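PDB 6GUP: siderophore biosynthesis lipase/esterase, putative from Aspergillus fumigatus, which hydrolyses the ester bonds of the siderophore fusarinine C to release fusarinine and iron, but leaves triacetylfusarinine C intact. Local coordinates for residues Glu170-Val175 and Leu221-His226; Ala164-Arg169 and Gly284-Val289; Glu193-Met198 and Leu213-Met218; Trp81-Leu86 and Ser247-Phe252. One frame throughout, in Å; residues are numbered along the deposited sequence.

Contact 1: Glu170-Val175 and Leu221-His226; sequences EAIQWV and LVYPAH
Ile172 and Val222 meet methyl to methyl, with CG2 of Ile172 lying 3.6 Å from CG2 of Val222 and the two side chains set at a slant. Val222 has CG1 between its backbone N and carbonyl carbon (chi1 68°), which leaves CG2 as the branch turned to helix 168-178. The other arm of Ile172 ends near Tyr223, where CD1 approaches ring atom CD1 obliquely at 4.2 Å. One turn of helix apart, Ala171 and Val175 both face the ring of Pro224. Val175 runs alongside it in the reverse direction, CG2 being 3.9 Å from Pro224 CG, while Ala171 CB makes a looser approach. The second methyl of Val175, CG1, lies against the backbone carbonyl, 3.8 Å from Val222 O. Phe192 of helix 185-205 packs on both Ile172 and Val222, and Leu237 on Ile172 and Tyr223, which closes an apolar cluster between helix 168-178 and the end of helix 216-222, inside the cap-like insertion of this alpha/beta-hydrolase between strands 159-163 and 278-283. The joint is purely apolar and nondirectional, relying on the fit of branched side chains, and its one polar cost is Val222 O, buried here without any hydrogen-bond partner in the model.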
# COMPACT_ATOMS: atom_id res chain seq x y z
N GLU A 170 6.46 -17.44 -18.34
CA GLU A 170 5.61 -18.25 -19.22
C GLU A 170 4.27 -17.60 -19.53
O GLU A 170 3.69 -17.86 -20.59
CB GLU A 170 5.41 -19.66 -18.65
CG GLU A 170 6.64 -20.54 -18.82
CD GLU A 170 6.39 -21.99 -18.47
OE1 GLU A 170 5.74 -22.26 -17.44
OE2 GLU A 170 6.85 -22.87 -19.22
N ALA A 171 3.77 -16.76 -18.63
CA ALA A 171 2.56 -15.96 -18.90
C ALA A 171 2.78 -14.94 -20.02
O ALA A 171 1.89 -14.74 -20.85
CB ALA A 171 2.09 -15.25 -17.64
N ILE A 172 3.96 -14.33 -20.05
CA ILE A 172 4.33 -13.39 -21.12
C ILE A 172 4.50 -14.11 -22.46
O ILE A 172 4.06 -13.61 -23.49
CB ILE A 172 5.59 -12.56 -20.75
CG1 ILE A 172 5.26 -11.61 -19.58
CG2 ILE A 172 6.08 -11.74 -21.94
CD1 ILE A 172 6.46 -10.97 -18.93
N GLN A 173 5.13 -15.29 -22.44
CA GLN A 173 5.23 -16.16 -23.63
C GLN A 173 3.86 -16.48 -24.23
O GLN A 173 3.70 -16.51 -25.46
CB GLN A 173 5.95 -17.47 -23.29
CG GLN A 173 7.45 -17.33 -23.04
CD GLN A 173 8.09 -18.61 -22.53
OE1 GLN A 173 7.48 -19.68 -22.54
NE2 GLN A 173 9.34 -18.50 -22.09
N TRP A 174 2.88 -16.71 -23.36
CA TRP A 174 1.50 -17.00 -23.75
C TRP A 174 0.77 -15.76 -24.27
O TRP A 174 -0.05 -15.86 -25.20
CB TRP A 174 0.76 -17.60 -22.55
CG TRP A 174 -0.62 -18.14 -22.81
CD1 TRP A 174 -1.72 -17.88 -22.07
CD2 TRP A 174 -1.03 -19.06 -23.84
NE1 TRP A 174 -2.81 -18.56 -22.57
CE2 TRP A 174 -2.41 -19.30 -23.65
CE3 TRP A 174 -0.36 -19.70 -24.89
CZ2 TRP A 174 -3.14 -20.15 -24.49
CZ3 TRP A 174 -1.10 -20.55 -25.73
CH2 TRP A 174 -2.47 -20.76 -25.52
N VAL A 175 1.06 -14.60 -23.68
CA VAL A 175 0.57 -13.31 -24.18
C VAL A 175 1.13 -13.00 -25.58
O VAL A 175 0.40 -12.53 -26.45
CB VAL A 175 0.88 -12.15 -23.19
CG1 VAL A 175 0.72 -10.77 -23.83
CG2 VAL A 175 -0.03 -12.25 -21.97
N LEU A 221 0.38 -3.72 -21.77
CA LEU A 221 -0.02 -4.48 -22.96
C LEU A 221 0.52 -5.91 -22.95
O LEU A 221 -0.13 -6.81 -23.48
CB LEU A 221 0.46 -3.79 -24.24
CG LEU A 221 -0.02 -2.37 -24.50
CD1 LEU A 221 0.38 -1.94 -25.90
CD2 LEU A 221 -1.52 -2.22 -24.30
N VAL A 222 1.69 -6.09 -22.35
CA VAL A 222 2.34 -7.41 -22.28
C VAL A 222 2.28 -8.06 -20.90
O VAL A 222 2.46 -9.28 -20.80
CB VAL A 222 3.80 -7.36 -22.80
CG1 VAL A 222 4.72 -6.55 -21.88
CG2 VAL A 222 4.35 -8.76 -23.01
N TYR A 223 2.04 -7.28 -19.84
CA TYR A 223 2.09 -7.81 -18.48
C TYR A 223 0.69 -7.93 -17.85
O TYR A 223 0.08 -6.92 -17.49
CB TYR A 223 3.03 -6.96 -17.61
CG TYR A 223 3.49 -7.64 -16.33
CD1 TYR A 223 3.78 -9.01 -16.29
CD2 TYR A 223 3.68 -6.90 -15.17
CE1 TYR A 223 4.22 -9.62 -15.12
CE2 TYR A 223 4.12 -7.51 -14.00
CZ TYR A 223 4.38 -8.86 -13.98
OH TYR A 223 4.82 -9.46 -12.82
N PRO A 224 0.17 -9.18 -17.72
CA PRO A 224 -1.13 -9.51 -17.11
C PRO A 224 -1.35 -8.94 -15.71
O PRO A 224 -2.47 -8.54 -15.39
CB PRO A 224 -1.10 -11.04 -17.04
CG PRO A 224 -0.24 -11.45 -18.16
CD PRO A 224 0.81 -10.39 -18.29
N ALA A 225 -0.30 -8.94 -14.89
CA ALA A 225 -0.37 -8.36 -13.54
C ALA A 225 -0.69 -6.86 -13.56
O ALA A 225 -1.31 -6.36 -12.62
CB ALA A 225 0.93 -8.60 -12.79
N HIS A 226 -0.27 -6.16 -14.62
CA HIS A 226 -0.60 -4.74 -14.85
C HIS A 226 -0.05 -3.84 -13.73
O HIS A 226 -0.70 -2.88 -13.30
CB HIS A 226 -2.12 -4.58 -15.01
CG HIS A 226 -2.53 -3.33 -15.74
ND1 HIS A 226 -2.12 -2.07 -15.36
CD2 HIS A 226 -3.34 -3.15 -16.80
CE1 HIS A 226 -2.65 -1.17 -16.16
NE2 HIS A 226 -3.39 -1.80 -17.05

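Contact 2: Ala164-Arg169 and Gly284-Val289; sequences APVSDR and GADQSV
Val166 carries the apolar part of this contact, its two methyls packing against the turn that runs from Asp286 to Val289. With CG1 anti to the backbone N (chi1 167°), that methyl lies 3.9 Å from Ser288 CB, while CG2 packs at 3.7 Å against Val289 CG2. A second kind of contact sets carbon against a carboxylate: Asp286 OD2 lies 3.4 Å from Val166 CG2 and 4.0 Å from Ala164 CB. Polar bonds hold the turn and link the two segments. Asp286 OD1 accepts from Ser288 N at 2.9 Å (145°), an Asx turn, and OD2 bonds to His327 ND1, so both carboxylate oxygens are held. This is consistent with a Ser123-His327-Asp286 catalytic triad as in other alpha/beta-hydrolases. A water molecule donates to Ser167 O (2.8 Å) and to Ser288 O (3.2 Å) and so joins the two backbones. Residues 164-169 follow strand 159-163 and lead into helix 168-178, whose N-cap is Ser167, with OG bonded to Glu170 N. Residues 284-289 leave the adjacent strand 278-283, which is bonded to Ala164 through Leu281, and Lys295 of helix 295-307 packs beside Asp286 and Val289.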
# COMPACT_ATOMS: atom_id res chain seq x y z
N ALA A 164 -2.79 -20.75 -7.41
CA ALA A 164 -2.37 -20.34 -8.75
C ALA A 164 -0.92 -19.81 -8.82
O ALA A 164 -0.70 -18.68 -9.27
CB ALA A 164 -3.36 -19.32 -9.31
N PRO A 165 0.06 -20.61 -8.35
CA PRO A 165 1.46 -20.23 -8.53
C PRO A 165 1.87 -20.39 -9.99
O PRO A 165 2.07 -21.51 -10.47
CB PRO A 165 2.22 -21.20 -7.62
CG PRO A 165 1.34 -22.39 -7.53
CD PRO A 165 -0.07 -21.89 -7.62
N VAL A 166 1.97 -19.26 -10.69
CA VAL A 166 2.11 -19.22 -12.14
C VAL A 166 3.37 -18.44 -12.51
O VAL A 166 3.67 -17.41 -11.91
CB VAL A 166 0.85 -18.58 -12.77
CG1 VAL A 166 1.06 -18.22 -14.24
CG2 VAL A 166 -0.34 -19.53 -12.63
N SER A 167 4.10 -18.96 -13.50
CA SER A 167 5.29 -18.29 -14.02
C SER A 167 4.91 -17.05 -14.82
O SER A 167 4.17 -17.15 -15.81
CB SER A 167 6.10 -19.25 -14.90
OG SER A 167 7.12 -18.57 -15.62
N ASP A 168 5.40 -15.89 -14.38
CA ASP A 168 5.23 -14.64 -15.13
C ASP A 168 5.94 -14.70 -16.48
O ASP A 168 5.42 -14.19 -17.47
CB ASP A 168 5.77 -13.44 -14.33
CG ASP A 168 4.90 -13.07 -13.15
OD1 ASP A 168 3.66 -13.00 -13.31
OD2 ASP A 168 5.45 -12.83 -12.05
N ARG A 169 7.12 -15.31 -16.49
CA ARG A 169 7.87 -15.55 -17.73
C ARG A 169 7.03 -16.31 -18.76
O ARG A 169 6.92 -15.88 -19.91
CB ARG A 169 9.18 -16.31 -17.43
CG ARG A 169 9.78 -17.00 -18.64
CD ARG A 169 11.08 -17.71 -18.33
NE ARG A 169 11.46 -18.55 -19.47
CZ ARG A 169 11.21 -19.85 -19.60
NH1 ARG A 169 11.61 -20.48 -20.71
NH2 ARG A 169 10.60 -20.56 -18.64
N GLY A 284 -7.83 -24.71 -13.18
CA GLY A 284 -7.99 -25.56 -14.36
C GLY A 284 -8.15 -24.83 -15.67
O GLY A 284 -7.70 -25.31 -16.71
N ALA A 285 -8.79 -23.66 -15.63
CA ALA A 285 -8.94 -22.79 -16.79
C ALA A 285 -8.10 -21.52 -16.63
O ALA A 285 -8.53 -20.43 -17.01
CB ALA A 285 -10.41 -22.44 -16.98
N ASP A 286 -6.89 -21.67 -16.07
CA ASP A 286 -6.00 -20.54 -15.85
C ASP A 286 -5.56 -19.99 -17.20
O ASP A 286 -4.85 -20.65 -17.96
CB ASP A 286 -4.78 -20.94 -15.01
CG ASP A 286 -4.05 -19.73 -14.42
OD1 ASP A 286 -3.81 -18.76 -15.16
OD2 ASP A 286 -3.71 -19.77 -13.23
N GLN A 287 -6.00 -18.77 -17.48
CA GLN A 287 -5.71 -18.09 -18.74
C GLN A 287 -4.27 -17.58 -18.85
O GLN A 287 -3.84 -17.23 -19.95
CB GLN A 287 -6.73 -16.95 -18.99
CG GLN A 287 -6.61 -15.69 -18.13
CD GLN A 287 -7.09 -15.85 -16.69
OE1 GLN A 287 -7.57 -16.91 -16.29
NE2 GLN A 287 -6.95 -14.78 -15.91
N SER A 288 -3.54 -17.51 -17.73
CA SER A 288 -2.13 -17.11 -17.72
C SER A 288 -1.16 -18.25 -18.07
O SER A 288 -0.02 -17.99 -18.43
CB SER A 288 -1.74 -16.54 -16.36
OG SER A 288 -2.53 -15.40 -16.04
N VAL A 289 -1.61 -19.50 -17.96
CA VAL A 289 -0.76 -20.66 -18.18
C VAL A 289 -0.89 -21.10 -19.64
O VAL A 289 -2.02 -21.30 -20.11
CB VAL A 289 -1.13 -21.82 -17.24
CG1 VAL A 289 -0.22 -23.03 -17.46
CG2 VAL A 289 -1.03 -21.36 -15.79
O HOH W 1 2.60 -19.15 -17.09

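Contact 3: Glu193-Met198 and Leu213-Met218; sequences EKLTSM and LLPLAM
Met218 spreads along two residues of the facing helix, Lys194 and Leu195, and has more surface buried here than any other residue. Its chain bends at the last torsion (chi3 77°), and the side chain crosses the lysine stem at about a right angle, with its terminal methyl on that stem. CE sits 3.7 Å from Lys194 CD and nearly as close to its CB, CG and CE, so the extended aliphatic part of the lysine does the packing. The base of Met218 passes Leu195 in the reverse direction, CB being 3.7 Å from Leu195 CD2. The other leucine methyl, CD1, reaches the backbone at 3.8 Å from Met218 O. These residues belong to the helix-rich insertion between strands 159-163 and 278-283, the place where alpha/beta-hydrolases commonly carry a cap. Helix 185-205 is here joined to the start of helix 216-222, and Phe234 of helix 231-238 packs on both Leu195 and Leu214. Leu214 points at the long helix: its CB lies 4.1 Å from Leu195 CD2, and its side chain passes that of Met198 in the opposite direction, Leu214 CD2 lying 3.9 Å from Met198 CE. The same methionine methyl meets Pro215 tip to tip, Met198 CE lying 3.7 Å from Pro215 CD. Just before Leu214, Leu213 pairs in an antiparallel ladder with a strand of the second subunit and packs on Leu213 of that chain.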
# COMPACT_ATOMS: atom_id res chain seq x y z
N GLU A 193 9.40 -5.96 -27.98
CA GLU A 193 10.76 -5.83 -28.52
C GLU A 193 11.39 -4.49 -28.16
O GLU A 193 12.58 -4.41 -27.84
CB GLU A 193 10.76 -6.01 -30.04
CG GLU A 193 10.34 -7.39 -30.53
CD GLU A 193 11.29 -8.51 -30.12
OE1 GLU A 193 12.52 -8.30 -30.15
OE2 GLU A 193 10.79 -9.60 -29.76
N LYS A 194 10.58 -3.43 -28.22
CA LYS A 194 11.00 -2.09 -27.78
C LYS A 194 11.27 -2.06 -26.27
O LYS A 194 12.25 -1.46 -25.84
CB LYS A 194 9.95 -1.05 -28.16
CG LYS A 194 10.41 0.40 -28.03
CD LYS A 194 9.47 1.34 -28.77
CE LYS A 194 9.58 2.77 -28.28
NZ LYS A 194 8.50 3.62 -28.86
N LEU A 195 10.41 -2.71 -25.49
CA LEU A 195 10.58 -2.79 -24.03
C LEU A 195 11.86 -3.52 -23.60
O LEU A 195 12.53 -3.09 -22.66
CB LEU A 195 9.36 -3.43 -23.36
CG LEU A 195 8.09 -2.58 -23.20
CD1 LEU A 195 6.94 -3.45 -22.72
CD2 LEU A 195 8.30 -1.41 -22.26
N THR A 196 12.18 -4.63 -24.27
CA THR A 196 13.44 -5.35 -24.02
C THR A 196 14.65 -4.49 -24.36
O THR A 196 15.56 -4.35 -23.54
CB THR A 196 13.52 -6.68 -24.82
OG1 THR A 196 13.17 -6.45 -26.18
CG2 THR A 196 12.59 -7.73 -24.23
N SER A 197 14.63 -3.90 -25.55
CA SER A 197 15.70 -3.00 -26.01
C SER A 197 15.93 -1.82 -25.06
O SER A 197 17.07 -1.44 -24.80
CB SER A 197 15.39 -2.48 -27.42
OG SER A 197 16.39 -1.59 -27.88
N MET A 198 14.84 -1.25 -24.55
CA MET A 198 14.90 -0.20 -23.52
C MET A 198 15.49 -0.73 -22.21
O MET A 198 16.35 -0.08 -21.61
CB MET A 198 13.51 0.36 -23.22
CG MET A 198 12.95 1.26 -24.31
SD MET A 198 11.21 1.64 -24.02
CE MET A 198 11.36 2.73 -22.60
N LEU A 213 12.13 3.33 -14.74
CA LEU A 213 10.77 2.81 -14.82
C LEU A 213 10.30 2.87 -16.27
O LEU A 213 10.33 3.93 -16.89
CB LEU A 213 9.81 3.62 -13.94
CG LEU A 213 10.16 3.76 -12.45
CD1 LEU A 213 9.05 4.53 -11.76
CD2 LEU A 213 10.39 2.42 -11.77
N LEU A 214 9.89 1.72 -16.80
CA LEU A 214 9.41 1.63 -18.17
C LEU A 214 7.97 2.16 -18.24
O LEU A 214 7.27 2.13 -17.23
CB LEU A 214 9.49 0.19 -18.68
CG LEU A 214 10.89 -0.44 -18.66
CD1 LEU A 214 10.81 -1.93 -18.91
CD2 LEU A 214 11.82 0.23 -19.66
N PRO A 215 7.54 2.64 -19.42
CA PRO A 215 6.20 3.24 -19.53
C PRO A 215 5.08 2.25 -19.23
O PRO A 215 5.09 1.13 -19.75
CB PRO A 215 6.13 3.72 -20.99
CG PRO A 215 7.53 3.72 -21.48
CD PRO A 215 8.23 2.64 -20.72
N LEU A 216 4.13 2.68 -18.40
CA LEU A 216 2.99 1.85 -18.02
C LEU A 216 2.10 1.55 -19.24
O LEU A 216 1.58 0.44 -19.37
CB LEU A 216 2.18 2.53 -16.90
CG LEU A 216 1.27 1.72 -15.96
CD1 LEU A 216 0.05 1.18 -16.68
CD2 LEU A 216 2.01 0.61 -15.23
N ALA A 217 1.96 2.53 -20.13
CA ALA A 217 1.25 2.35 -21.40
C ALA A 217 1.73 1.12 -22.17
O ALA A 217 0.92 0.35 -22.68
CB ALA A 217 1.39 3.59 -22.27
N MET A 218 3.05 0.95 -22.23
CA MET A 218 3.67 -0.17 -22.95
C MET A 218 3.66 -1.49 -22.18
O MET A 218 3.28 -2.52 -22.73
CB MET A 218 5.11 0.20 -23.33
CG MET A 218 5.20 1.36 -24.31
SD MET A 218 6.89 1.86 -24.69
CE MET A 218 7.39 0.58 -25.83

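Contact 4: Trp81-Leu86 and Ser247-Phe252; sequences WGLGHL and SEDDLF
The imidazole of His85 and the carboxylate of Asp249 meet with their planes 39° apart, Asp249 OD1 coming obliquely to within 3.3 Å of His85 CE1. Leu86 CG lies over one face of the imidazole, toward its rim. The firm polar partner of Asp249 lies outside the two segments: OD2 forms a salt bridge with Arg233, which also packs on His85. Glu248 brings the second carboxylate, carried by an extended chain with CG anti to the backbone N (chi1 177°). Its OE1 lies 3.2 Å from Gly84 CA and takes a weak, bent bond from His85 N (3.2 Å, 128°). Both segments are mostly loop: residues 81-86 end at the first residue of helix 86-108 of the alpha/beta-hydrolase core, whereas residues 247-252 belong to the long insertion between strands 159-163 and 278-283. The Glu248 carboxylate lies beside the start of helix 86-108, where the helix dipole would be expected to favour a negative charge. The carbon stem of Glu248 runs antiparallel to Leu86, with CG 3.6 Å from Leu86 CD1. The same leucine methyl reaches Leu251 CD1 at 4.3 Å, and Leu83 CD1 comes to 4.2 Å from Asp249 OD2.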
# COMPACT_ATOMS: atom_id res chain seq x y z
N TRP A 81 7.77 -2.43 -8.60
CA TRP A 81 8.52 -2.35 -9.87
C TRP A 81 9.96 -2.87 -9.76
O TRP A 81 10.61 -3.01 -10.79
CB TRP A 81 8.53 -0.91 -10.42
CG TRP A 81 8.53 0.13 -9.36
CD1 TRP A 81 7.44 0.82 -8.89
CD2 TRP A 81 9.64 0.57 -8.58
NE1 TRP A 81 7.82 1.67 -7.88
CE2 TRP A 81 9.17 1.54 -7.67
CE3 TRP A 81 11.01 0.25 -8.57
CZ2 TRP A 81 10.00 2.19 -6.76
CZ3 TRP A 81 11.84 0.90 -7.67
CH2 TRP A 81 11.33 1.86 -6.77
N GLY A 82 10.44 -3.16 -8.55
CA GLY A 82 11.85 -3.53 -8.33
C GLY A 82 12.13 -5.03 -8.27
O GLY A 82 11.29 -5.81 -7.81
N LEU A 83 13.31 -5.42 -8.75
CA LEU A 83 13.83 -6.79 -8.64
C LEU A 83 14.58 -6.94 -7.31
O LEU A 83 15.03 -5.95 -6.73
CB LEU A 83 14.77 -7.11 -9.82
CG LEU A 83 15.63 -8.39 -9.86
CD1 LEU A 83 14.80 -9.65 -10.04
CD2 LEU A 83 16.66 -8.28 -10.97
N GLY A 84 14.71 -8.19 -6.85
CA GLY A 84 15.44 -8.50 -5.62
C GLY A 84 14.61 -8.15 -4.40
O GLY A 84 15.12 -7.58 -3.44
N HIS A 85 13.32 -8.49 -4.47
CA HIS A 85 12.34 -8.09 -3.45
C HIS A 85 11.91 -9.22 -2.50
O HIS A 85 11.39 -8.93 -1.42
CB HIS A 85 11.11 -7.47 -4.13
CG HIS A 85 10.22 -8.47 -4.82
ND1 HIS A 85 10.41 -8.85 -6.13
CD2 HIS A 85 9.14 -9.15 -4.38
CE1 HIS A 85 9.49 -9.73 -6.47
NE2 HIS A 85 8.70 -9.93 -5.43
N LEU A 86 12.11 -10.48 -2.89
CA LEU A 86 11.62 -11.62 -2.11
C LEU A 86 12.27 -11.78 -0.73
O LEU A 86 11.60 -12.24 0.20
CB LEU A 86 11.76 -12.94 -2.89
CG LEU A 86 10.78 -13.23 -4.03
CD1 LEU A 86 11.03 -14.63 -4.58
CD2 LEU A 86 9.33 -13.09 -3.59
N SER A 247 15.95 -16.92 -12.68
CA SER A 247 15.92 -15.73 -11.83
C SER A 247 15.18 -15.99 -10.51
O SER A 247 14.59 -17.05 -10.31
CB SER A 247 15.26 -14.56 -12.57
OG SER A 247 13.86 -14.77 -12.74
N GLU A 248 15.23 -14.99 -9.62
CA GLU A 248 14.56 -15.05 -8.31
C GLU A 248 13.05 -15.28 -8.43
O GLU A 248 12.48 -16.07 -7.67
CB GLU A 248 14.82 -13.75 -7.53
CG GLU A 248 14.13 -13.64 -6.18
CD GLU A 248 14.36 -12.31 -5.50
OE1 GLU A 248 13.87 -11.29 -6.02
OE2 GLU A 248 15.02 -12.29 -4.44
N ASP A 249 12.41 -14.58 -9.37
CA ASP A 249 10.97 -14.68 -9.59
C ASP A 249 10.56 -16.01 -10.22
O ASP A 249 9.49 -16.54 -9.91
CB ASP A 249 10.47 -13.54 -10.49
CG ASP A 249 10.70 -12.17 -9.88
OD1 ASP A 249 10.57 -12.02 -8.65
OD2 ASP A 249 11.01 -11.23 -10.65
N ASP A 250 11.42 -16.54 -11.09
CA ASP A 250 11.08 -17.72 -11.89
C ASP A 250 11.19 -19.02 -11.08
O ASP A 250 12.12 -19.81 -11.26
CB ASP A 250 11.96 -17.74 -13.15
CG ASP A 250 11.48 -18.73 -14.20
OD1 ASP A 250 10.28 -19.08 -14.19
OD2 ASP A 250 12.29 -19.16 -15.04
N LEU A 251 10.21 -19.22 -10.20
CA LEU A 251 10.12 -20.41 -9.36
C LEU A 251 9.20 -21.48 -9.95
O LEU A 251 9.38 -22.66 -9.68
CB LEU A 251 9.61 -20.03 -7.96
CG LEU A 251 10.50 -19.10 -7.13
CD1 LEU A 251 9.74 -18.53 -5.95
CD2 LEU A 251 11.75 -19.82 -6.66
N PHE A 252 8.23 -21.06 -10.77
CA PHE A 252 7.11 -21.91 -11.19
C PHE A 252 7.05 -22.23 -12.69
O PHE A 252 6.01 -22.70 -13.17
CB PHE A 252 5.79 -21.27 -10.73
CG PHE A 252 5.76 -20.91 -9.27
CD1 PHE A 252 5.99 -21.89 -8.30
CD2 PHE A 252 5.49 -19.61 -8.85
CE1 PHE A 252 5.97 -21.57 -6.95
CE2 PHE A 252 5.46 -19.29 -7.50
CZ PHE A 252 5.70 -20.27 -6.55

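Contacts 1 and 2 share helix 168-178, their centres about 10 Å apart; Ala171 CB of contact 1 lies 3.5 Å from Ser288 O of contact 2. Contact 1 meets contact 3 through Val222, whose CG1 is 3.9 Å from Leu195 CD1, so apolar packing is continuous within the helix-rich insertion. Contact 4 borders contact 2, Ser167 CB approaching Phe252 C at 3.8 Å, and reaches contact 3 through Trp81, which packs on Leu213 of both chains. Contact 2 holds the probable triad acid; Pro224 of contact 1 lies near that triad and Leu86 of contact 4 near the probable nucleophile elbow, neither touching. Contact 3, centred about 23 Å from contact 2, borders the dimer interface through Leu213.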